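PDB 2G40: conserved hypothetical protein from Deinococcus radiodurans, which may function in L-lactate utilization, as a homodimeric member of the LutC/YkgG family. Local coordinates for residues T141-H146 / R190-L195; A127-C132 / I163-E168; E55-F60 / D169-T174; I136-T141 / Q173-G178. All coordinates share one frame; numbering follows the deposited sequence.

Contact 1. Residues T141-H146 / R190-L195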
loop_
_atom_site.group_PDB
_atom_site.type_symbol
_atom_site.label_atom_id
_atom_site.label_comp_id
_atom_site.label_asym_id
_atom_site.label_seq_id
_atom_site.Cartn_x
_atom_site.Cartn_y
_atom_site.Cartn_z
ATOM N N THR A 141 0.254 3.503 13.162
ATOM C CA THR A 141 0.490 2.950 11.820
ATOM C C THR A 141 0.877 1.507 11.865
ATOM O O THR A 141 1.709 1.111 12.677
ATOM C CB THR A 141 1.646 3.685 11.112
ATOM O OG1 THR A 141 1.301 5.058 10.957
ATOM C CG2 THR A 141 1.951 3.074 9.723
ATOM N N ILE A 142 0.304 0.730 10.959
ATOM C CA ILE A 142 0.741 -0.608 10.779
ATOM C C ILE A 142 1.285 -0.667 9.359
ATOM O O ILE A 142 0.624 -0.265 8.388
ATOM C CB ILE A 142 -0.378 -1.616 11.002
ATOM C CG1 ILE A 142 -0.817 -1.615 12.473
ATOM C CG2 ILE A 142 0.100 -2.987 10.597
ATOM C CD1 ILE A 142 -2.140 -2.297 12.721
ATOM N N ILE A 143 2.512 -1.148 9.250
ATOM C CA ILE A 143 3.122 -1.346 7.944
ATOM C C ILE A 143 3.161 -2.830 7.603
ATOM O O ILE A 143 3.650 -3.655 8.387
ATOM C CB ILE A 143 4.548 -0.816 7.886
ATOM C CG1 ILE A 143 4.587 0.679 8.228
ATOM C CG2 ILE A 143 5.155 -1.095 6.468
ATOM C CD1 ILE A 143 5.999 1.262 8.423
ATOM N N LEU A 144 2.637 -3.136 6.431
ATOM C CA LEU A 144 2.754 -4.432 5.831
ATOM C C LEU A 144 3.803 -4.393 4.751
ATOM O O LEU A 144 3.816 -3.474 3.922
ATOM C CB LEU A 144 1.444 -4.831 5.172
ATOM C CG LEU A 144 0.152 -4.742 5.986
ATOM C CD1 LEU A 144 -0.932 -5.464 5.183
ATOM C CD2 LEU A 144 0.264 -5.323 7.390
ATOM N N ASP A 145 4.614 -5.443 4.708
ATOM C CA ASP A 145 5.563 -5.644 3.618
ATOM C C ASP A 145 5.274 -6.910 2.807
ATOM O O ASP A 145 6.068 -7.281 1.960
ATOM C CB ASP A 145 7.026 -5.591 4.100
ATOM C CG ASP A 145 7.417 -6.766 4.992
ATOM O OD1 ASP A 145 6.565 -7.615 5.307
ATOM O OD2 ASP A 145 8.585 -6.804 5.406
ATOM N N HIS A 146 4.137 -7.548 3.075
ATOM C CA HIS A 146 3.553 -8.556 2.189
ATOM C C HIS A 146 4.397 -9.797 2.056
ATOM O O HIS A 146 4.415 -10.442 1.027
ATOM C CB HIS A 146 3.189 -7.865 0.872
ATOM C CG HIS A 146 2.217 -6.753 1.089
ATOM N ND1 HIS A 146 0.915 -6.992 1.480
ATOM C CD2 HIS A 146 2.371 -5.408 1.092
ATOM C CE1 HIS A 146 0.301 -5.839 1.668
ATOM N NE2 HIS A 146 1.156 -4.866 1.418
ATOM N N ARG A 190 10.273 -5.041 -1.945
ATOM C CA ARG A 190 8.970 -5.480 -1.471
ATOM C C ARG A 190 8.082 -4.262 -1.364
ATOM O O ARG A 190 8.528 -3.201 -0.935
ATOM C CB ARG A 190 9.044 -6.132 -0.111
ATOM C CG ARG A 190 9.808 -7.427 -0.089
ATOM C CD ARG A 190 9.747 -8.067 1.266
ATOM N NE ARG A 190 10.656 -9.205 1.310
ATOM C CZ ARG A 190 10.384 -10.410 0.827
ATOM N NH1 ARG A 190 9.224 -10.658 0.255
ATOM N NH2 ARG A 190 11.281 -11.382 0.931
ATOM N N PRO A 191 6.817 -4.415 -1.740
ATOM C CA PRO A 191 5.876 -3.323 -1.556
ATOM C C PRO A 191 5.550 -3.109 -0.100
ATOM O O PRO A 191 5.546 -4.065 0.689
ATOM C CB PRO A 191 4.633 -3.818 -2.284
ATOM C CG PRO A 191 4.748 -5.320 -2.210
ATOM C CD PRO A 191 6.178 -5.611 -2.334
ATOM N N LEU A 192 5.253 -1.866 0.250
ATOM C CA LEU A 192 4.802 -1.562 1.608
ATOM C C LEU A 192 3.447 -0.934 1.559
ATOM O O LEU A 192 3.164 -0.118 0.680
ATOM C CB LEU A 192 5.728 -0.596 2.325
ATOM C CG LEU A 192 7.215 -0.891 2.431
ATOM C CD1 LEU A 192 7.826 0.217 3.231
ATOM C CD2 LEU A 192 7.503 -2.218 3.085
ATOM N N THR A 193 2.625 -1.297 2.528
ATOM C CA THR A 193 1.320 -0.704 2.691
ATOM C C THR A 193 1.293 -0.158 4.113
ATOM O O THR A 193 1.469 -0.901 5.062
ATOM C CB THR A 193 0.226 -1.754 2.458
ATOM O OG1 THR A 193 0.393 -2.341 1.153
ATOM C CG2 THR A 193 -1.113 -1.147 2.610
ATOM N N TRP A 194 1.112 1.148 4.249
ATOM C CA TRP A 194 1.070 1.776 5.559
ATOM C C TRP A 194 -0.367 2.139 5.857
ATOM O O TRP A 194 -0.958 2.963 5.156
ATOM C CB TRP A 194 1.837 3.073 5.563
ATOM C CG TRP A 194 3.312 2.986 5.410
ATOM C CD1 TRP A 194 4.011 2.213 4.549
ATOM C CD2 TRP A 194 4.267 3.761 6.129
ATOM N NE1 TRP A 194 5.356 2.438 4.700
ATOM C CE2 TRP A 194 5.543 3.394 5.657
ATOM C CE3 TRP A 194 4.170 4.752 7.119
ATOM C CZ2 TRP A 194 6.713 3.959 6.155
ATOM C CZ3 TRP A 194 5.313 5.305 7.614
ATOM C CH2 TRP A 194 6.583 4.923 7.122
ATOM N N LEU A 195 -0.902 1.552 6.916
ATOM C CA LEU A 195 -2.274 1.757 7.343
ATOM C C LEU A 195 -2.176 2.562 8.625
ATOM O O LEU A 195 -1.515 2.125 9.542
ATOM C CB LEU A 195 -2.917 0.403 7.622
ATOM C CG LEU A 195 -2.637 -0.651 6.546
ATOM C CD1 LEU A 195 -2.918 -2.032 7.058
ATOM C CD2 LEU A 195 -3.458 -0.343 5.320
HETATM O O HOH W 1 6.977 -8.894 -0.032
#
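His146 NE2 and Thr193 OG1 meet at 2.7 Å in a nearly straight bond (165°), and either could be the donor. The imidazole presents its edge to the hydroxyl, with the carbonyl oxygen of Pro191 also near the ring plane, while Leu144 CB sits over one face toward the rim. Thr193 turns OG1 anti to its own carbonyl carbon (chi1 -56°), which brings the hydroxyl to NE2; ND1 is bonded to the carbonyl of Gly151, so both ring nitrogens are engaged. Strands 141-144 and 192-195 run antiparallel, with Ile142–Leu195 and Leu144–Thr193 as hydrogen-bonded pairs; Ile142 N reaches Leu195 O at 2.7 Å. At the non-hydrogen-bonded pair between them, Ile143 lies alongside Trp194 and sets CD1 3.6 Å from the centroid of the six-membered ring, a CH-pi contact over the face. The indole also stacks on Trp194 of the second subunit, where the sheet runs on across the dimer interface. With an alanine in place of Trp194, Ile143 CD1 would probably lose its ring face, and the stack between the subunits would disappear from both sides. A water donates to Asp145 O (2.7 Å), donates weakly to His146 O and accepts from Arg190 NH1 (2.9 Å), while Arg190 NE pairs with Glu188. Polar groups and a water thus hold the His146 and Arg190 end, while Ile143 packs on Val182 of helix 175-187 and Trp194 joins the subunits.

Contact 2. Residues A127-C132 / I163-E168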
loop_
_atom_site.group_PDB
_atom_site.type_symbol
_atom_site.label_atom_id
_atom_site.label_comp_id
_atom_site.label_asym_id
_atom_site.label_seq_id
_atom_site.Cartn_x
_atom_site.Cartn_y
_atom_site.Cartn_z
ATOM N N ALA A 127 -13.214 -12.156 6.462
ATOM C CA ALA A 127 -12.084 -11.484 7.054
ATOM C C ALA A 127 -10.797 -11.972 6.403
ATOM O O ALA A 127 -10.765 -13.006 5.731
ATOM C CB ALA A 127 -12.037 -11.757 8.565
ATOM N N VAL A 128 -9.746 -11.200 6.614
ATOM C CA VAL A 128 -8.395 -11.613 6.318
ATOM C C VAL A 128 -7.605 -11.472 7.613
ATOM O O VAL A 128 -7.794 -10.521 8.374
ATOM C CB VAL A 128 -7.772 -10.760 5.189
ATOM C CG1 VAL A 128 -7.762 -9.230 5.528
ATOM C CG2 VAL A 128 -6.379 -11.270 4.850
ATOM N N LEU A 129 -6.707 -12.422 7.827
ATOM C CA LEU A 129 -5.877 -12.478 9.012
ATOM C C LEU A 129 -4.444 -12.284 8.562
ATOM O O LEU A 129 -3.981 -12.990 7.670
ATOM C CB LEU A 129 -6.027 -13.843 9.688
ATOM C CG LEU A 129 -5.044 -14.141 10.821
ATOM C CD1 LEU A 129 -5.291 -13.194 11.982
ATOM C CD2 LEU A 129 -5.128 -15.561 11.268
ATOM N N THR A 130 -3.752 -11.296 9.131
ATOM C CA THR A 130 -2.355 -11.071 8.775
ATOM C C THR A 130 -1.511 -10.718 9.973
ATOM O O THR A 130 -2.010 -10.266 11.004
ATOM C CB THR A 130 -2.134 -9.901 7.749
ATOM O OG1 THR A 130 -2.241 -8.631 8.421
ATOM C CG2 THR A 130 -3.108 -9.959 6.602
ATOM N N GLY A 131 -0.212 -10.909 9.789
ATOM C CA GLY A 131 0.794 -10.272 10.625
ATOM C C GLY A 131 1.083 -8.892 10.061
ATOM O O GLY A 131 0.283 -8.308 9.323
ATOM N N CYS A 132 2.234 -8.359 10.415
ATOM C CA CYS A 132 2.697 -7.103 9.832
ATOM C C CYS A 132 4.199 -7.064 9.877
ATOM O O CYS A 132 4.833 -8.002 10.399
ATOM C CB CYS A 132 2.153 -5.923 10.589
ATOM S SG CYS A 132 2.670 -5.814 12.312
ATOM N N ILE A 163 -8.073 -8.512 10.347
ATOM C CA ILE A 163 -7.545 -8.843 11.658
ATOM C C ILE A 163 -6.029 -8.883 11.532
ATOM O O ILE A 163 -5.474 -9.732 10.826
ATOM C CB ILE A 163 -8.016 -10.204 12.168
ATOM C CG1 ILE A 163 -9.557 -10.249 12.227
ATOM C CG2 ILE A 163 -7.419 -10.466 13.552
ATOM C CD1 ILE A 163 -10.138 -11.630 12.536
ATOM N N CYS A 164 -5.368 -7.954 12.210
ATOM C CA CYS A 164 -3.941 -7.791 12.060
ATOM C C CYS A 164 -3.253 -8.047 13.390
ATOM O O CYS A 164 -3.511 -7.358 14.392
ATOM C CB CYS A 164 -3.647 -6.380 11.569
ATOM S SG CYS A 164 -1.924 -6.106 11.329
ATOM N N VAL A 165 -2.380 -9.046 13.401
ATOM C CA VAL A 165 -1.686 -9.453 14.630
ATOM C C VAL A 165 -0.339 -8.756 14.647
ATOM O O VAL A 165 0.429 -8.883 13.712
ATOM C CB VAL A 165 -1.483 -10.985 14.700
ATOM C CG1 VAL A 165 -0.616 -11.363 15.889
ATOM C CG2 VAL A 165 -2.813 -11.692 14.769
ATOM N N VAL A 166 -0.083 -8.026 15.724
ATOM C CA VAL A 166 1.114 -7.214 15.879
ATOM C C VAL A 166 1.825 -7.731 17.108
ATOM O O VAL A 166 1.287 -7.686 18.190
ATOM C CB VAL A 166 0.727 -5.748 16.095
ATOM C CG1 VAL A 166 1.991 -4.898 16.332
ATOM C CG2 VAL A 166 -0.109 -5.226 14.922
ATOM N N ARG A 167 3.042 -8.242 16.960
ATOM C CA ARG A 167 3.782 -8.670 18.135
ATOM C C ARG A 167 4.181 -7.433 18.914
ATOM O O ARG A 167 4.512 -6.438 18.310
ATOM C CB ARG A 167 5.022 -9.428 17.738
ATOM C CG ARG A 167 4.761 -10.665 16.942
ATOM C CD ARG A 167 5.941 -11.608 17.009
ATOM N NE ARG A 167 7.164 -10.936 16.594
ATOM C CZ ARG A 167 7.514 -10.737 15.324
ATOM N NH1 ARG A 167 6.750 -11.183 14.329
ATOM N NH2 ARG A 167 8.645 -10.100 15.046
ATOM N N GLU A 168 4.141 -7.490 20.242
ATOM C CA GLU A 168 4.573 -6.366 21.063
ATOM C C GLU A 168 5.922 -5.812 20.580
ATOM O O GLU A 168 6.089 -4.592 20.486
ATOM C CB GLU A 168 4.644 -6.769 22.536
ATOM C CG GLU A 168 5.079 -5.664 23.487
ATOM C CD GLU A 168 6.590 -5.497 23.625
ATOM O OE1 GLU A 168 7.366 -6.413 23.259
ATOM O OE2 GLU A 168 6.997 -4.425 24.117
HETATM O O HOH W 2 2.914 -9.711 13.162
#
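Leu129 and Ile163 cross at an angle, CD1 of Leu129 resting 3.8 Å from CG2 of Ile163. With CG anti to the backbone N (chi1 170°), the end of Leu129 bends toward strand 163-167, and CD1 also meets Val165 CG2 at 4.0 Å. On the other face, Cys164 SG lies 3.9 Å from Thr130 OG1 and close to the carbonyl oxygen of Gly131. That hydroxyl, placed between its backbone N and carbonyl carbon (chi1 77°), donates to Gly131 O at 2.7 Å, in the carbonyl plane and on a lone pair; it also bonds to His162 NE2. Further on, Cys132 SG packs against Val166 CG2 at 3.9 Å, and it stands 4.7 Å from Cys164 SG, too far for a disulfide. The two strands run parallel, bound by Ile163 N to Val128 O, Thr130 N to Ile163 O and Val165 N to Thr130 O. They are the two middle strands of the six-stranded parallel sheet, consistent with the Rossmann-like relationship of the LUD domain. Past Gly131 the chains part, and a water takes over: it donates to Val165 O (2.7 Å) and accepts from Cys132 N (3.1 Å). Around this first shell, helix 79-87 packs on Ile163 through Ala86 and Leu87, and Leu218 of strand 217-223 touches Cys164. Ile142 of strand 141-144 meets both cysteines, and Gln170 NE2 is bonded to the carbonyl of Cys132.

Contact 3. Residues E55-F60 / D169-T174; sequences EILHQF and DQIVQT
The helical turn 55-60 lies beside the short strand 171-172 without a hydrogen bond between them, the CA atoms of Ile56 and Gln173 being 5.9 Å apart. This is helix-on-sheet packing: helix 53-66 rests against an outermost strand of the mixed four-stranded sheet, and Ile171 is the side chain that enters the helix surface, reaching Ile56, Leu57 and Phe60. Ile56 and Ile171 run antiparallel alongside each other, their CG2 methyls 3.6 Å apart. In Ile56, CG1 stands beside the backbone N, anti to the carbonyl carbon (chi1 -69°), which leaves CG2 anti to N and facing Ile171. The CG1 branch carries CD1 to Gln173 CB at 3.8 Å, crossing the glutamine at about a right angle. An alanine in place of Ile56 is likely to open a gap beside Ile171 CG2 and take the apolar cover from the base of Gln173. The glutamine's own polar end is engaged elsewhere, OE1 accepting from Leu51 N; likewise Gln59 OE1 is bonded to Ser137 OG. Phe60 offers Ile171 a ring face, with CG1 4.2 Å above the plane toward the rim. The ring also touches Val220 and Val222, so this helix meets the large parallel sheet as well. At the end of Ile171, CD1 lies 3.8 Å from Phe60 CD2 and presses to within 3.4 Å of Leu57 CD2, tighter than usual for two methyls.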
loop_
_atom_site.group_PDB
_atom_site.type_symbol
_atom_site.label_atom_id
_atom_site.label_comp_id
_atom_site.label_asym_id
_atom_site.label_seq_id
_atom_site.Cartn_x
_atom_site.Cartn_y
_atom_site.Cartn_z
ATOM N N GLU A 55 4.369 3.105 27.767
ATOM C CA GLU A 55 3.833 4.320 27.143
ATOM C C GLU A 55 3.628 4.165 25.640
ATOM O O GLU A 55 2.643 4.662 25.072
ATOM C CB GLU A 55 4.769 5.483 27.399
ATOM C CG GLU A 55 4.814 5.938 28.836
ATOM C CD GLU A 55 5.941 6.905 29.106
ATOM O OE1 GLU A 55 7.048 6.743 28.552
ATOM O OE2 GLU A 55 5.723 7.841 29.905
ATOM N N ILE A 56 4.555 3.464 25.001
ATOM C CA ILE A 56 4.448 3.159 23.580
ATOM C C ILE A 56 3.202 2.302 23.292
ATOM O O ILE A 56 2.437 2.614 22.388
ATOM C CB ILE A 56 5.738 2.479 23.050
ATOM C CG1 ILE A 56 6.892 3.478 23.048
ATOM C CG2 ILE A 56 5.522 1.926 21.643
ATOM C CD1 ILE A 56 8.237 2.825 22.755
ATOM N N LEU A 57 3.018 1.224 24.057
ATOM C CA LEU A 57 1.859 0.352 23.923
ATOM C C LEU A 57 0.561 1.118 24.131
ATOM O O LEU A 57 -0.391 1.006 23.342
ATOM C CB LEU A 57 1.968 -0.810 24.917
ATOM C CG LEU A 57 2.997 -1.870 24.495
ATOM C CD1 LEU A 57 3.245 -2.869 25.599
ATOM C CD2 LEU A 57 2.556 -2.584 23.225
ATOM N N HIS A 58 0.536 1.943 25.172
ATOM C CA HIS A 58 -0.644 2.748 25.458
ATOM C C HIS A 58 -0.901 3.762 24.364
ATOM O O HIS A 58 -2.024 3.952 23.941
ATOM C CB HIS A 58 -0.498 3.450 26.795
ATOM C CG HIS A 58 -0.575 2.521 27.963
ATOM N ND1 HIS A 58 -0.197 2.896 29.232
ATOM C CD2 HIS A 58 -0.994 1.236 28.059
ATOM C CE1 HIS A 58 -0.372 1.880 30.058
ATOM N NE2 HIS A 58 -0.883 0.873 29.377
ATOM N N GLN A 59 0.153 4.379 23.866
ATOM C CA GLN A 59 0.017 5.295 22.734
ATOM C C GLN A 59 -0.512 4.632 21.461
ATOM O O GLN A 59 -1.385 5.181 20.784
ATOM C CB GLN A 59 1.364 5.959 22.471
ATOM C CG GLN A 59 1.352 6.930 21.312
ATOM C CD GLN A 59 2.665 7.615 21.188
ATOM O OE1 GLN A 59 3.669 7.011 20.806
ATOM N NE2 GLN A 59 2.678 8.877 21.507
ATOM N N PHE A 60 0.020 3.458 21.131
ATOM C CA PHE A 60 -0.384 2.714 19.953
ATOM C C PHE A 60 -1.863 2.399 20.076
ATOM O O PHE A 60 -2.634 2.663 19.152
ATOM C CB PHE A 60 0.436 1.427 19.839
ATOM C CG PHE A 60 0.112 0.576 18.638
ATOM C CD1 PHE A 60 0.207 1.084 17.351
ATOM C CD2 PHE A 60 -0.257 -0.763 18.804
ATOM C CE1 PHE A 60 -0.056 0.279 16.234
ATOM C CE2 PHE A 60 -0.538 -1.564 17.722
ATOM C CZ PHE A 60 -0.431 -1.038 16.410
ATOM N N ASP A 169 6.857 -6.703 20.233
ATOM C CA ASP A 169 8.210 -6.313 19.802
ATOM C C ASP A 169 8.293 -5.716 18.408
ATOM O O ASP A 169 9.361 -5.290 17.981
ATOM C CB ASP A 169 9.197 -7.487 19.931
ATOM C CG ASP A 169 8.892 -8.641 18.982
ATOM O OD1 ASP A 169 8.078 -8.491 18.057
ATOM O OD2 ASP A 169 9.485 -9.719 19.171
ATOM N N GLN A 170 7.176 -5.674 17.697
ATOM C CA GLN A 170 7.121 -5.032 16.392
ATOM C C GLN A 170 6.649 -3.587 16.494
ATOM O O GLN A 170 6.579 -2.882 15.487
ATOM C CB GLN A 170 6.151 -5.777 15.462
ATOM C CG GLN A 170 6.668 -7.085 14.949
ATOM C CD GLN A 170 5.656 -7.739 14.055
ATOM O OE1 GLN A 170 4.563 -8.064 14.494
ATOM N NE2 GLN A 170 6.012 -7.942 12.807
ATOM N N ILE A 171 6.284 -3.152 17.689
ATOM C CA ILE A 171 5.783 -1.800 17.854
ATOM C C ILE A 171 6.955 -0.887 18.224
ATOM O O ILE A 171 7.654 -1.149 19.193
ATOM C CB ILE A 171 4.708 -1.731 18.940
ATOM C CG1 ILE A 171 3.537 -2.660 18.595
ATOM C CG2 ILE A 171 4.264 -0.296 19.119
ATOM C CD1 ILE A 171 2.648 -2.983 19.805
ATOM N N VAL A 172 7.166 0.164 17.445
ATOM C CA VAL A 172 8.199 1.154 17.728
ATOM C C VAL A 172 7.502 2.470 17.946
ATOM O O VAL A 172 6.330 2.620 17.608
ATOM C CB VAL A 172 9.247 1.283 16.572
ATOM C CG1 VAL A 172 9.921 -0.054 16.347
ATOM C CG2 VAL A 172 8.604 1.794 15.279
ATOM N N GLN A 173 8.214 3.423 18.515
ATOM C CA GLN A 173 7.593 4.691 18.849
ATOM C C GLN A 173 7.414 5.591 17.642
ATOM O O GLN A 173 6.327 6.136 17.417
ATOM C CB GLN A 173 8.398 5.412 19.917
ATOM C CG GLN A 173 7.860 6.796 20.206
ATOM C CD GLN A 173 8.662 7.527 21.228
ATOM O OE1 GLN A 173 9.516 6.949 21.908
ATOM N NE2 GLN A 173 8.398 8.825 21.349
ATOM N N THR A 174 8.487 5.782 16.883
ATOM C CA THR A 174 8.532 6.840 15.893
ATOM C C THR A 174 8.494 6.297 14.470
ATOM O O THR A 174 8.913 5.166 14.204
ATOM C CB THR A 174 9.820 7.662 16.052
ATOM O OG1 THR A 174 10.948 6.798 15.837
ATOM C CG2 THR A 174 9.898 8.284 17.451
#

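Contact 4. Residues I136-T141 / Q173-G178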
loop_
_atom_site.group_PDB
_atom_site.type_symbol
_atom_site.label_atom_id
_atom_site.label_comp_id
_atom_site.label_asym_id
_atom_site.label_seq_id
_atom_site.Cartn_x
_atom_site.Cartn_y
_atom_site.Cartn_z
ATOM N N ILE A 136 3.874 1.575 14.334
ATOM C CA ILE A 136 4.394 2.813 14.893
ATOM C C ILE A 136 3.355 3.406 15.832
ATOM O O ILE A 136 2.205 3.698 15.447
ATOM C CB ILE A 136 4.726 3.810 13.784
ATOM C CG1 ILE A 136 5.747 3.226 12.809
ATOM C CG2 ILE A 136 5.242 5.100 14.385
ATOM C CD1 ILE A 136 5.630 3.834 11.433
ATOM N N SER A 137 3.768 3.593 17.079
ATOM C CA SER A 137 2.850 4.055 18.100
ATOM C C SER A 137 2.382 5.484 17.884
ATOM O O SER A 137 1.209 5.773 18.060
ATOM C CB SER A 137 3.444 3.883 19.493
ATOM O OG SER A 137 4.463 4.818 19.791
ATOM N N GLU A 138 3.290 6.376 17.485
ATOM C CA GLU A 138 2.956 7.812 17.435
ATOM C C GLU A 138 1.825 8.135 16.469
ATOM O O GLU A 138 1.025 9.037 16.724
ATOM C CB GLU A 138 4.197 8.685 17.152
ATOM C CG GLU A 138 4.823 8.559 15.771
ATOM C CD GLU A 138 5.944 9.566 15.530
ATOM O OE1 GLU A 138 5.986 10.592 16.237
ATOM O OE2 GLU A 138 6.781 9.346 14.630
ATOM N N THR A 139 1.743 7.375 15.379
ATOM C CA THR A 139 0.734 7.600 14.352
ATOM C C THR A 139 -0.267 6.465 14.248
ATOM O O THR A 139 -1.155 6.518 13.423
ATOM C CB THR A 139 1.405 7.849 12.999
ATOM O OG1 THR A 139 2.301 6.783 12.697
ATOM C CG2 THR A 139 2.165 9.145 13.027
ATOM N N GLY A 140 -0.143 5.440 15.090
ATOM C CA GLY A 140 -1.049 4.297 15.017
ATOM C C GLY A 140 -0.969 3.654 13.655
ATOM O O GLY A 140 -1.998 3.341 13.028
ATOM N N THR A 141 0.254 3.503 13.162
ATOM C CA THR A 141 0.490 2.950 11.820
ATOM C C THR A 141 0.877 1.507 11.865
ATOM O O THR A 141 1.709 1.111 12.677
ATOM C CB THR A 141 1.646 3.685 11.112
ATOM O OG1 THR A 141 1.301 5.058 10.957
ATOM C CG2 THR A 141 1.951 3.074 9.723
ATOM N N GLN A 173 8.214 3.423 18.515
ATOM C CA GLN A 173 7.593 4.691 18.849
ATOM C C GLN A 173 7.414 5.591 17.642
ATOM O O GLN A 173 6.327 6.136 17.417
ATOM C CB GLN A 173 8.398 5.412 19.917
ATOM C CG GLN A 173 7.860 6.796 20.206
ATOM C CD GLN A 173 8.662 7.527 21.228
ATOM O OE1 GLN A 173 9.516 6.949 21.908
ATOM N NE2 GLN A 173 8.398 8.825 21.349
ATOM N N THR A 174 8.487 5.782 16.883
ATOM C CA THR A 174 8.532 6.840 15.893
ATOM C C THR A 174 8.494 6.297 14.470
ATOM O O THR A 174 8.913 5.166 14.204
ATOM C CB THR A 174 9.820 7.662 16.052
ATOM O OG1 THR A 174 10.948 6.798 15.837
ATOM C CG2 THR A 174 9.898 8.284 17.451
ATOM N N VAL A 175 8.024 7.139 13.559
ATOM C CA VAL A 175 8.047 6.842 12.135
ATOM C C VAL A 175 9.468 6.515 11.659
ATOM O O VAL A 175 9.672 5.555 10.923
ATOM C CB VAL A 175 7.429 8.008 11.326
ATOM C CG1 VAL A 175 7.664 7.825 9.848
ATOM C CG2 VAL A 175 5.934 8.111 11.596
ATOM N N ARG A 176 10.444 7.296 12.113
ATOM C CA ARG A 176 11.851 7.041 11.819
ATOM C C ARG A 176 12.261 5.593 12.099
ATOM O O ARG A 176 12.876 4.941 11.256
ATOM C CB ARG A 176 12.732 8.001 12.619
ATOM N N GLU A 177 11.905 5.089 13.278
ATOM C CA GLU A 177 12.221 3.712 13.655
ATOM C C GLU A 177 11.461 2.703 12.794
ATOM O O GLU A 177 11.980 1.631 12.449
ATOM C CB GLU A 177 11.872 3.465 15.113
ATOM C CG GLU A 177 12.690 4.227 16.106
ATOM C CD GLU A 177 12.041 4.172 17.471
ATOM O OE1 GLU A 177 12.273 3.175 18.193
ATOM O OE2 GLU A 177 11.270 5.108 17.788
ATOM N N GLY A 178 10.219 3.045 12.473
ATOM C CA GLY A 178 9.362 2.186 11.654
ATOM C C GLY A 178 9.979 1.972 10.287
ATOM O O GLY A 178 10.009 0.862 9.777
#
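The carboxylate of Glu138 takes the backbone N of Val175 at OE2, 2.8 Å away on the anti side and 23° out of the carboxylate plane. Glu138 is modelled in two conformers, so this bond is doubtful in that it may hold only part of the time. Its CG sits between the backbone N and carbonyl carbon (chi1 68°), from where the extended chain reaches over the start of helix 175-187, whose dipole might then favour the charge. The second flat group, the carboxylate of Glu177, has two grips on OE2: Thr174 OG1 donates at 2.6 Å along the anti lone pair, and Thr174 N approaches from above the plane, answered by Glu177 N donating to Thr174 OG1 (3.2 Å). Glu138 N bonds back to Gln173 O at 3.0 Å. Ile136 supplies the apolar part: CG2 lies 3.4 Å from that same Gln173 O, and Ile136 CG1 3.9 Å from Gly178 CA, where a side-chain CB would run into CD1 of the isoleucine. Val175 also packs on Val179 of the second subunit. Two motifs meet here: a hairpin turn with a G1 beta bulge, Gly140 and Thr141 both facing Ile136, and a helix N-terminus closed by the Thr174–Glu177 capping box.

How the contacts relate
Contact 2 is the core of the set, its centre about 3 Å from the chain's centre, in the parallel sheet; contacts 3 and 4 are about 15 Å out and only partly buried. Contact 1, also buried, lies in the mixed sheet and, like contact 4, reaches the second subunit. Backbone pairing carries contacts 1 and 2, antiparallel in one and parallel in the other; contact 3 is apolar, and contact 4 combines a backbone bond and a carboxylate at a helix start with apolar packing. Cys132 packs against Ile142 and Leu144, linking the two sheets. Contacts 3 and 4 share Gln173 and Thr174, while Ile136 CD1 brings contact 4 against Ile143 and Trp194 of contact 1.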